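Local coordinates for protein glycoside Hydrolase (Bacteroides uniformis, PDB 5T9X) that probably hydrolyses the beta-linkages of agarose, as a family GH16 glycoside hydrolase of an agarose-degrading pathway in a gut bacterium, at residues A[70-78]-A[88-96]; A[194-205]-A[306-317]. All coordinates share one frame; numbering follows the deposited sequence.

Interaction 1 (A[70-78]-A[88-96]); sequences QSQSDDFNY and FEKKWTDYY. With NA (sodium ion), chain D.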
loop_
_atom_site.group_PDB
_atom_site.type_symbol
_atom_site.label_atom_id
_atom_site.label_comp_id
_atom_site.label_asym_id
_atom_site.label_seq_id
_atom_site.Cartn_x
_atom_site.Cartn_y
_atom_site.Cartn_z
ATOM N N GLN A 70 17.227 5.971 5.507
ATOM C CA GLN A 70 16.554 6.589 6.632
ATOM C C GLN A 70 16.258 5.516 7.646
ATOM O O GLN A 70 16.032 4.375 7.271
ATOM C CB GLN A 70 15.251 7.242 6.159
ATOM C CG GLN A 70 15.423 8.297 5.080
ATOM C CD GLN A 70 16.224 9.497 5.569
ATOM O OE1 GLN A 70 15.740 10.286 6.364
ATOM N NE2 GLN A 70 17.439 9.635 5.091
ATOM N N SER A 71 16.207 5.875 8.924
ATOM C CA SER A 71 16.053 4.848 9.967
ATOM C C SER A 71 14.661 4.259 10.081
ATOM O O SER A 71 14.506 3.206 10.723
ATOM C CB SER A 71 16.547 5.321 11.340
ATOM O OG SER A 71 15.883 6.481 11.745
ATOM N N GLN A 72 13.672 4.874 9.436
ATOM C CA GLN A 72 12.332 4.252 9.339
ATOM C C GLN A 72 12.316 2.949 8.513
ATOM O O GLN A 72 11.424 2.134 8.714
ATOM C CB GLN A 72 11.314 5.234 8.754
ATOM C CG GLN A 72 9.917 4.686 8.552
ATOM C CD GLN A 72 9.265 4.369 9.864
ATOM O OE1 GLN A 72 9.041 5.266 10.667
ATOM N NE2 GLN A 72 8.949 3.094 10.102
ATOM N N SER A 73 13.280 2.775 7.588
ATOM C CA SER A 73 13.446 1.546 6.825
ATOM C C SER A 73 13.499 0.323 7.747
ATOM O O SER A 73 14.031 0.417 8.850
ATOM C CB SER A 73 14.744 1.601 6.035
ATOM O OG SER A 73 14.849 2.791 5.311
ATOM N N ASP A 74 12.947 -0.806 7.311
ATOM C CA ASP A 74 12.910 -2.008 8.142
ATOM C C ASP A 74 13.046 -3.243 7.281
ATOM O O ASP A 74 12.276 -3.418 6.340
ATOM C CB ASP A 74 11.610 -2.078 8.974
ATOM C CG ASP A 74 11.755 -2.944 10.262
ATOM O OD1 ASP A 74 12.653 -3.824 10.327
ATOM O OD2 ASP A 74 10.963 -2.757 11.223
ATOM N N ASP A 75 14.016 -4.094 7.615
ATOM C CA ASP A 75 14.154 -5.408 6.984
ATOM C C ASP A 75 13.317 -6.525 7.652
ATOM O O ASP A 75 13.275 -7.675 7.167
ATOM C CB ASP A 75 15.632 -5.804 6.858
ATOM C CG ASP A 75 16.326 -6.061 8.201
ATOM O OD1 ASP A 75 15.669 -6.300 9.242
ATOM O OD2 ASP A 75 17.573 -6.063 8.199
ATOM N N PHE A 76 12.673 -6.195 8.765
ATOM C CA PHE A 76 11.767 -7.095 9.460
ATOM C C PHE A 76 12.373 -8.447 9.868
ATOM O O PHE A 76 11.647 -9.424 9.953
ATOM C CB PHE A 76 10.511 -7.318 8.618
ATOM C CG PHE A 76 9.702 -6.079 8.387
ATOM C CD1 PHE A 76 9.064 -5.434 9.455
ATOM C CD2 PHE A 76 9.488 -5.601 7.111
ATOM C CE1 PHE A 76 8.279 -4.314 9.241
ATOM C CE2 PHE A 76 8.707 -4.476 6.899
ATOM C CZ PHE A 76 8.119 -3.824 7.964
ATOM N N ASN A 77 13.683 -8.507 10.129
ATOM C CA ASN A 77 14.347 -9.770 10.514
ATOM C C ASN A 77 14.449 -9.844 12.046
ATOM O O ASN A 77 15.516 -9.664 12.645
ATOM C CB ASN A 77 15.714 -9.943 9.800
ATOM C CG ASN A 77 15.585 -10.047 8.248
ATOM O OD1 ASN A 77 14.514 -10.347 7.682
ATOM N ND2 ASN A 77 16.698 -9.805 7.556
ATOM N N TYR A 78 13.288 -10.049 12.654
ATOM C CA TYR A 78 13.109 -10.202 14.093
ATOM C C TYR A 78 11.740 -10.856 14.315
ATOM O O TYR A 78 11.038 -11.191 13.350
ATOM C CB TYR A 78 13.202 -8.847 14.816
ATOM C CG TYR A 78 12.282 -7.745 14.292
ATOM C CD1 TYR A 78 10.917 -7.674 14.681
ATOM C CD2 TYR A 78 12.773 -6.758 13.441
ATOM C CE1 TYR A 78 10.082 -6.653 14.202
ATOM C CE2 TYR A 78 11.956 -5.749 12.953
ATOM C CZ TYR A 78 10.610 -5.688 13.324
ATOM O OH TYR A 78 9.823 -4.660 12.834
ATOM N N PHE A 88 9.323 -4.391 16.623
ATOM C CA PHE A 88 8.249 -3.753 15.851
ATOM C C PHE A 88 7.895 -2.359 16.401
ATOM O O PHE A 88 7.829 -1.395 15.657
ATOM C CB PHE A 88 7.018 -4.692 15.862
ATOM C CG PHE A 88 5.842 -4.172 15.125
ATOM C CD1 PHE A 88 5.708 -4.403 13.761
ATOM C CD2 PHE A 88 4.850 -3.452 15.798
ATOM C CE1 PHE A 88 4.621 -3.906 13.071
ATOM C CE2 PHE A 88 3.754 -2.965 15.115
ATOM C CZ PHE A 88 3.644 -3.193 13.746
ATOM N N GLU A 89 7.724 -2.274 17.716
ATOM C CA GLU A 89 7.358 -1.047 18.411
ATOM C C GLU A 89 8.347 0.100 18.251
ATOM O O GLU A 89 8.003 1.231 18.549
ATOM C CB GLU A 89 7.151 -1.361 19.902
ATOM C CG GLU A 89 6.705 -0.189 20.776
ATOM C CD GLU A 89 5.941 -0.599 22.044
ATOM O OE1 GLU A 89 6.036 -1.779 22.485
ATOM O OE2 GLU A 89 5.224 0.276 22.605
ATOM N N LYS A 90 9.573 -0.163 17.808
ATOM C CA LYS A 90 10.547 0.916 17.635
ATOM C C LYS A 90 10.308 1.745 16.386
ATOM O O LYS A 90 10.840 2.862 16.293
ATOM C CB LYS A 90 11.975 0.379 17.590
ATOM C CG LYS A 90 12.451 -0.283 18.873
ATOM C CD LYS A 90 13.658 -1.164 18.588
ATOM C CE LYS A 90 14.242 -1.731 19.872
ATOM N NZ LYS A 90 15.324 -2.709 19.571
ATOM N N LYS A 91 9.565 1.196 15.415
ATOM C CA LYS A 91 9.313 1.888 14.144
ATOM C C LYS A 91 7.876 1.937 13.652
ATOM O O LYS A 91 7.599 2.640 12.693
ATOM C CB LYS A 91 10.194 1.265 13.047
ATOM C CG LYS A 91 11.668 1.473 13.302
ATOM C CD LYS A 91 12.508 0.598 12.407
ATOM C CE LYS A 91 13.974 0.783 12.729
ATOM N NZ LYS A 91 14.737 0.331 11.557
ATOM N N TRP A 92 6.979 1.194 14.287
ATOM C CA TRP A 92 5.662 0.914 13.732
ATOM C C TRP A 92 4.628 0.850 14.828
ATOM O O TRP A 92 4.966 0.549 15.960
ATOM C CB TRP A 92 5.669 -0.425 12.997
ATOM C CG TRP A 92 6.717 -0.565 11.931
ATOM C CD1 TRP A 92 7.866 -1.286 12.014
ATOM C CD2 TRP A 92 6.710 0.018 10.625
ATOM N NE1 TRP A 92 8.576 -1.188 10.853
ATOM C CE2 TRP A 92 7.885 -0.404 9.974
ATOM C CE3 TRP A 92 5.818 0.842 9.935
ATOM C CZ2 TRP A 92 8.207 -0.013 8.662
ATOM C CZ3 TRP A 92 6.138 1.238 8.629
ATOM C CH2 TRP A 92 7.321 0.802 8.005
ATOM N N THR A 93 3.379 1.173 14.506
ATOM C CA THR A 93 2.238 0.799 15.336
ATOM C C THR A 93 1.377 -0.178 14.546
ATOM O O THR A 93 1.385 -0.150 13.317
ATOM C CB THR A 93 1.375 2.006 15.724
ATOM O OG1 THR A 93 0.751 2.559 14.556
ATOM C CG2 THR A 93 2.198 3.061 16.449
ATOM N N ASP A 94 0.636 -1.036 15.251
ATOM C CA ASP A 94 -0.206 -2.083 14.609
ATOM C C ASP A 94 -1.678 -1.655 14.395
ATOM O O ASP A 94 -2.608 -2.463 14.537
ATOM C CB ASP A 94 -0.108 -3.442 15.375
ATOM C CG ASP A 94 -0.353 -3.309 16.887
ATOM O OD1 ASP A 94 -0.666 -2.185 17.347
ATOM O OD2 ASP A 94 -0.190 -4.320 17.619
ATOM N N TYR A 95 -1.875 -0.386 14.043
ATOM C CA TYR A 95 -3.188 0.124 13.657
ATOM C C TYR A 95 -3.010 1.228 12.631
ATOM O O TYR A 95 -1.896 1.545 12.261
ATOM C CB TYR A 95 -3.968 0.622 14.888
ATOM C CG TYR A 95 -5.462 0.425 14.776
ATOM C CD1 TYR A 95 -6.022 -0.837 14.854
ATOM C CD2 TYR A 95 -6.321 1.503 14.564
ATOM C CE1 TYR A 95 -7.401 -1.022 14.737
ATOM C CE2 TYR A 95 -7.697 1.333 14.453
ATOM C CZ TYR A 95 -8.236 0.070 14.551
ATOM O OH TYR A 95 -9.596 -0.112 14.429
ATOM N N TYR A 96 -4.119 1.767 12.141
ATOM C CA TYR A 96 -4.158 2.929 11.225
ATOM C C TYR A 96 -3.813 4.137 12.045
ATOM O O TYR A 96 -3.902 4.079 13.265
ATOM C CB TYR A 96 -5.577 3.032 10.661
ATOM C CG TYR A 96 -5.908 4.079 9.633
ATOM C CD1 TYR A 96 -5.402 4.019 8.340
ATOM C CD2 TYR A 96 -6.858 5.067 9.908
ATOM C CE1 TYR A 96 -5.772 4.954 7.374
ATOM C CE2 TYR A 96 -7.228 6.006 8.950
ATOM C CZ TYR A 96 -6.697 5.942 7.692
ATOM O OH TYR A 96 -7.097 6.866 6.777
HETATM NA NA NA D . 13.189 -9.414 5.595
HETATM O O HOH W 1 14.597 -2.407 11.876
#

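Interaction 2 (A[194-205]-A[306-317]); sequences EAYGSDRVVGDD and QSWRAISGLSPT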
loop_
_atom_site.group_PDB
_atom_site.type_symbol
_atom_site.label_atom_id
_atom_site.label_comp_id
_atom_site.label_asym_id
_atom_site.label_seq_id
_atom_site.Cartn_x
_atom_site.Cartn_y
_atom_site.Cartn_z
ATOM N N GLU A 194 -1.207 -0.920 -4.663
ATOM C CA GLU A 194 -2.582 -1.376 -4.397
ATOM C C GLU A 194 -2.854 -2.489 -5.414
ATOM O O GLU A 194 -2.714 -2.285 -6.610
ATOM C CB GLU A 194 -3.569 -0.210 -4.488
ATOM C CG GLU A 194 -5.024 -0.596 -4.310
ATOM C CD GLU A 194 -5.953 0.612 -4.242
ATOM O OE1 GLU A 194 -5.878 1.484 -5.143
ATOM O OE2 GLU A 194 -6.784 0.666 -3.306
ATOM N N ALA A 195 -3.138 -3.688 -4.919
ATOM C CA ALA A 195 -3.242 -4.864 -5.779
ATOM C C ALA A 195 -4.212 -5.897 -5.225
ATOM O O ALA A 195 -4.415 -6.002 -4.010
ATOM C CB ALA A 195 -1.872 -5.484 -6.012
ATOM N N TYR A 196 -4.823 -6.629 -6.149
ATOM C CA TYR A 196 -5.733 -7.740 -5.840
ATOM C C TYR A 196 -5.115 -8.970 -6.493
ATOM O O TYR A 196 -4.937 -8.999 -7.714
ATOM C CB TYR A 196 -7.129 -7.446 -6.407
ATOM C CG TYR A 196 -7.561 -6.047 -6.071
ATOM C CD1 TYR A 196 -8.139 -5.767 -4.847
ATOM C CD2 TYR A 196 -7.322 -4.999 -6.936
ATOM C CE1 TYR A 196 -8.517 -4.482 -4.499
ATOM C CE2 TYR A 196 -7.688 -3.706 -6.596
ATOM C CZ TYR A 196 -8.298 -3.452 -5.370
ATOM O OH TYR A 196 -8.664 -2.174 -4.998
ATOM N N GLY A 197 -4.730 -9.940 -5.676
ATOM C CA GLY A 197 -3.996 -11.084 -6.178
ATOM C C GLY A 197 -4.761 -12.324 -6.611
ATOM O O GLY A 197 -4.182 -13.186 -7.279
ATOM N N SER A 198 -6.032 -12.436 -6.248
ATOM C CA SER A 198 -6.820 -13.648 -6.562
ATOM C C SER A 198 -7.231 -13.727 -8.025
ATOM O O SER A 198 -7.342 -12.691 -8.686
ATOM C CB SER A 198 -8.059 -13.727 -5.678
ATOM O OG SER A 198 -8.976 -14.650 -6.180
ATOM N N ASP A 199 -7.435 -14.956 -8.522
ATOM C CA ASP A 199 -8.016 -15.173 -9.860
ATOM C C ASP A 199 -9.481 -14.848 -9.916
ATOM O O ASP A 199 -9.990 -14.604 -10.991
ATOM C CB ASP A 199 -7.840 -16.603 -10.361
ATOM C CG ASP A 199 -6.386 -16.940 -10.678
ATOM O OD1 ASP A 199 -5.665 -16.086 -11.271
ATOM O OD2 ASP A 199 -5.937 -18.054 -10.309
ATOM N N ARG A 200 -10.180 -14.852 -8.783
ATOM C CA ARG A 200 -11.582 -14.433 -8.799
ATOM C C ARG A 200 -11.687 -12.913 -9.063
ATOM O O ARG A 200 -11.261 -12.084 -8.246
ATOM C CB ARG A 200 -12.301 -14.865 -7.522
ATOM C CG ARG A 200 -13.818 -14.681 -7.595
ATOM C CD ARG A 200 -14.570 -15.626 -6.657
ATOM N NE ARG A 200 -14.298 -15.350 -5.241
ATOM C CZ ARG A 200 -14.861 -14.373 -4.528
ATOM N NH1 ARG A 200 -14.540 -14.209 -3.246
ATOM N NH2 ARG A 200 -15.734 -13.538 -5.084
ATOM N N VAL A 201 -12.237 -12.561 -10.222
ATOM C CA VAL A 201 -12.331 -11.150 -10.651
ATOM C C VAL A 201 -13.697 -10.745 -11.193
ATOM O O VAL A 201 -13.847 -9.670 -11.789
ATOM C CB VAL A 201 -11.275 -10.847 -11.739
ATOM C CG1 VAL A 201 -9.870 -11.010 -11.180
ATOM C CG2 VAL A 201 -11.453 -11.756 -12.953
ATOM N N VAL A 202 -14.691 -11.608 -11.016
ATOM C CA VAL A 202 -15.987 -11.372 -11.620
ATOM C C VAL A 202 -16.905 -11.047 -10.478
ATOM O O VAL A 202 -16.958 -11.785 -9.486
ATOM C CB VAL A 202 -16.520 -12.591 -12.411
ATOM C CG1 VAL A 202 -17.693 -12.164 -13.298
ATOM C CG2 VAL A 202 -15.427 -13.206 -13.289
ATOM N N GLY A 203 -17.610 -9.924 -10.617
ATOM C CA GLY A 203 -18.656 -9.541 -9.675
ATOM C C GLY A 203 -19.905 -10.370 -9.869
ATOM O O GLY A 203 -19.894 -11.343 -10.619
ATOM N N ASP A 204 -20.999 -9.975 -9.227
ATOM C CA ASP A 204 -22.219 -10.784 -9.286
ATOM C C ASP A 204 -23.501 -10.190 -9.962
ATOM O O ASP A 204 -24.529 -10.857 -9.881
ATOM C CB ASP A 204 -22.508 -11.397 -7.876
ATOM C CG ASP A 204 -22.917 -10.347 -6.790
ATOM O OD1 ASP A 204 -23.279 -9.188 -7.118
ATOM O OD2 ASP A 204 -22.881 -10.704 -5.583
ATOM N N ASP A 205 -23.508 -9.075 -10.714
ATOM C CA ASP A 205 -22.424 -8.501 -11.521
ATOM C C ASP A 205 -22.438 -6.948 -11.191
ATOM O O ASP A 205 -22.182 -6.633 -10.019
ATOM C CB ASP A 205 -22.627 -8.993 -12.990
ATOM C CG ASP A 205 -21.287 -9.280 -13.749
ATOM O OD1 ASP A 205 -20.420 -8.400 -13.914
ATOM O OD2 ASP A 205 -21.098 -10.415 -14.219
ATOM N N GLN A 306 -12.313 -3.952 0.447
ATOM C CA GLN A 306 -12.766 -2.629 0.023
ATOM C C GLN A 306 -14.237 -2.633 -0.333
ATOM O O GLN A 306 -14.705 -3.587 -0.936
ATOM C CB GLN A 306 -11.948 -2.146 -1.157
ATOM C CG GLN A 306 -10.535 -1.754 -0.767
ATOM C CD GLN A 306 -9.660 -1.450 -1.965
ATOM O OE1 GLN A 306 -9.983 -1.803 -3.095
ATOM N NE2 GLN A 306 -8.528 -0.810 -1.716
ATOM N N SER A 307 -14.942 -1.563 0.029
ATOM C CA SER A 307 -16.411 -1.493 -0.071
ATOM C C SER A 307 -16.974 -1.735 -1.469
ATOM O O SER A 307 -17.821 -2.596 -1.655
ATOM C CB SER A 307 -16.911 -0.150 0.456
ATOM O OG SER A 307 -16.405 0.066 1.758
ATOM N N TRP A 308 -16.496 -0.967 -2.432
ATOM C CA TRP A 308 -16.928 -1.060 -3.839
ATOM C C TRP A 308 -16.757 -2.450 -4.462
ATOM O O TRP A 308 -17.513 -2.847 -5.370
ATOM C CB TRP A 308 -16.205 -0.005 -4.673
ATOM C CG TRP A 308 -14.678 -0.104 -4.663
ATOM C CD1 TRP A 308 -13.814 0.307 -3.663
ATOM C CD2 TRP A 308 -13.849 -0.621 -5.714
ATOM N NE1 TRP A 308 -12.513 0.055 -4.033
ATOM C CE2 TRP A 308 -12.504 -0.515 -5.282
ATOM C CE3 TRP A 308 -14.114 -1.168 -6.988
ATOM C CZ2 TRP A 308 -11.415 -0.945 -6.080
ATOM C CZ3 TRP A 308 -13.022 -1.610 -7.791
ATOM C CH2 TRP A 308 -11.692 -1.493 -7.323
ATOM N N ARG A 309 -15.767 -3.192 -3.976
ATOM C CA ARG A 309 -15.583 -4.579 -4.379
ATOM C C ARG A 309 -16.458 -5.516 -3.577
ATOM O O ARG A 309 -17.005 -6.478 -4.119
ATOM C CB ARG A 309 -14.133 -4.986 -4.233
ATOM C CG ARG A 309 -13.300 -4.471 -5.384
ATOM C CD ARG A 309 -11.833 -4.553 -5.068
ATOM N NE ARG A 309 -11.424 -5.926 -4.804
ATOM C CZ ARG A 309 -11.109 -6.834 -5.726
ATOM N NH1 ARG A 309 -11.152 -6.551 -7.029
ATOM N NH2 ARG A 309 -10.732 -8.050 -5.329
ATOM N N ALA A 310 -16.571 -5.263 -2.282
ATOM C CA ALA A 310 -17.342 -6.156 -1.416
ATOM C C ALA A 310 -18.834 -6.126 -1.764
ATOM O O ALA A 310 -19.527 -7.140 -1.750
ATOM C CB ALA A 310 -17.130 -5.810 0.048
ATOM N N ILE A 311 -19.319 -4.955 -2.105
ATOM C CA ILE A 311 -20.712 -4.821 -2.449
ATOM C C ILE A 311 -21.097 -5.558 -3.740
ATOM O O ILE A 311 -22.261 -5.859 -3.931
ATOM C CB ILE A 311 -21.091 -3.338 -2.486
ATOM C CG1 ILE A 311 -22.561 -3.188 -2.141
ATOM C CG2 ILE A 311 -20.709 -2.716 -3.810
ATOM C CD1 ILE A 311 -22.899 -1.762 -1.787
ATOM N N SER A 312 -20.122 -5.853 -4.598
ATOM C CA SER A 312 -20.339 -6.587 -5.831
ATOM C C SER A 312 -19.926 -8.074 -5.749
ATOM O O SER A 312 -19.819 -8.738 -6.783
ATOM C CB SER A 312 -19.612 -5.873 -6.984
ATOM O OG SER A 312 -19.989 -4.495 -7.028
ATOM N N GLY A 313 -19.726 -8.604 -4.544
ATOM C CA GLY A 313 -19.445 -10.023 -4.365
ATOM C C GLY A 313 -17.973 -10.438 -4.268
ATOM O O GLY A 313 -17.673 -11.639 -4.285
ATOM N N LEU A 314 -17.043 -9.487 -4.146
ATOM C CA LEU A 314 -15.613 -9.844 -4.060
ATOM C C LEU A 314 -15.045 -9.840 -2.635
ATOM O O LEU A 314 -13.826 -9.833 -2.456
ATOM C CB LEU A 314 -14.782 -8.975 -5.028
ATOM C CG LEU A 314 -15.051 -9.413 -6.462
ATOM C CD1 LEU A 314 -14.864 -8.282 -7.435
ATOM C CD2 LEU A 314 -14.155 -10.560 -6.844
ATOM N N SER A 315 -15.907 -9.860 -1.619
ATOM C CA SER A 315 -15.457 -10.101 -0.253
ATOM C C SER A 315 -14.998 -11.570 -0.222
ATOM O O SER A 315 -15.543 -12.388 -0.959
ATOM C CB SER A 315 -16.576 -9.828 0.742
ATOM O OG SER A 315 -16.158 -10.029 2.092
ATOM N N PRO A 316 -13.943 -11.903 0.550
ATOM C CA PRO A 316 -13.523 -13.311 0.589
ATOM C C PRO A 316 -14.545 -14.209 1.276
ATOM O O PRO A 316 -15.087 -13.838 2.319
ATOM C CB PRO A 316 -12.241 -13.295 1.419
ATOM C CG PRO A 316 -11.821 -11.892 1.464
ATOM C CD PRO A 316 -13.019 -11.033 1.291
ATOM N N THR A 317 -14.775 -15.387 0.694
ATOM C CA THR A 317 -15.717 -16.383 1.247
ATOM C C THR A 317 -15.095 -17.052 2.462
ATOM O O THR A 317 -13.874 -17.081 2.620
ATOM C CB THR A 317 -16.086 -17.478 0.205
ATOM O OG1 THR A 317 -14.932 -18.284 -0.102
ATOM C CG2 THR A 317 -16.621 -16.863 -1.081
HETATM O O HOH W 2 -9.517 -10.270 -7.209
#

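Interaction 1 (A[70-78]-A[88-96])
Trp92 lies against Asp74, its indole N-H aimed at the carboxylate. NE1 of Trp92 donates to the anti lone pair of OD2 of Asp74, at 2.9 Å. Ring and carboxylate are nearly coplanar, 12° apart. The same OD2 accepts from OH of Tyr78 at 2.7 Å, from the syn side but tilted out of the carboxylate plane. Gln72 comes over one face of the indole. Its NE2 hydrogen bonds to O of Lys91 at 3.0 Å, almost straight at 171°. The Gln72 side chain bends at chi2 (66°), which turns the amide back over the ring; OE1 is held by Thr156. Phe76 has CZ 3.9 Å from CZ2 of Trp92, but the rings barely overlap. Lys91 runs extended, and NZ meets O of Ser73 at 2.8 Å and O of Ser71 at 3.0 Å, nearly along the C=O axis of each. A water links NZ to OD1 of Asp74, weakly on the aspartate side. This loop after strand 65-69 thus packs on strand 92-93, at the margin of the GH16 jelly roll. OD1 of Asp74 accepts from N of Phe76, an Asx turn. O of Asp75 and OD1 of Asn77 bind the sodium ion, completed by Glu51, Gly118 and Asp332.

Interaction 2 (A[194-205]-A[306-317])
Glu194 closes the E-I-D-I-I-E signature of family GH16, on strand 188-195, consistent with a place at the substrate cleft. An imidazole, probably from the crystallisation liquor, lies about 3 Å from its side chain. OE2 of Glu194 accepts from NE2 of Gln306 at 2.8 Å, the carboxylate and amide planes almost perpendicular (87°). OE1 of Glu194 is held by His216. OE1 of Gln306 is modelled doubtfully close to OH of Tyr196. The guanidinium of Arg309 lies flat on the Tyr196 ring, an off-centre cation-pi stack with CZ 3.8 Å from the ring centroid. CB of Leu314 lies toward the rim of the guanidinium's other face, and O of Thr174 accepts from NH2 of Arg309. Arg200 NH2 reaches O of Gly313 at 2.8 Å and its NH1 reaches O of Ser315 at 3.1 Å, both close to the guanidinium plane; NE is paired with Glu320. Replacing Arg200 by an alanine is likely to cost both carbonyls these bonds and Glu320 this charge partner. Gly313, with positive phi, ends helix 307-310 in a Schellman motif. Loop 196-205 packs on this helix end and the turn after it. Tyr196 and Gln306 rest on Ala176 of strand 176-182, while Ala310 and Ile311 face strand 140-154.

Overall arrangement
Interaction 1 and interaction 2 lie on opposite sides of the chain's centre, their own centres about 30 Å apart and their nearest atoms about 11 Å apart. Both reach the same mixed sheet, through strand 92-93 in one and strand 188-195 in the other. Interaction 1 is local in sequence and largely buried. It joins neighbouring loop and strand through an indole, an aspartate and a lysine that holds backbone carbonyls, next to the sodium site. Interaction 2 joins segments about a hundred residues apart and is only partly buried. Its inner end is polar and aromatic beside the likely substrate cleft; its outer end, at 204-205, is exposed and poorly ordered.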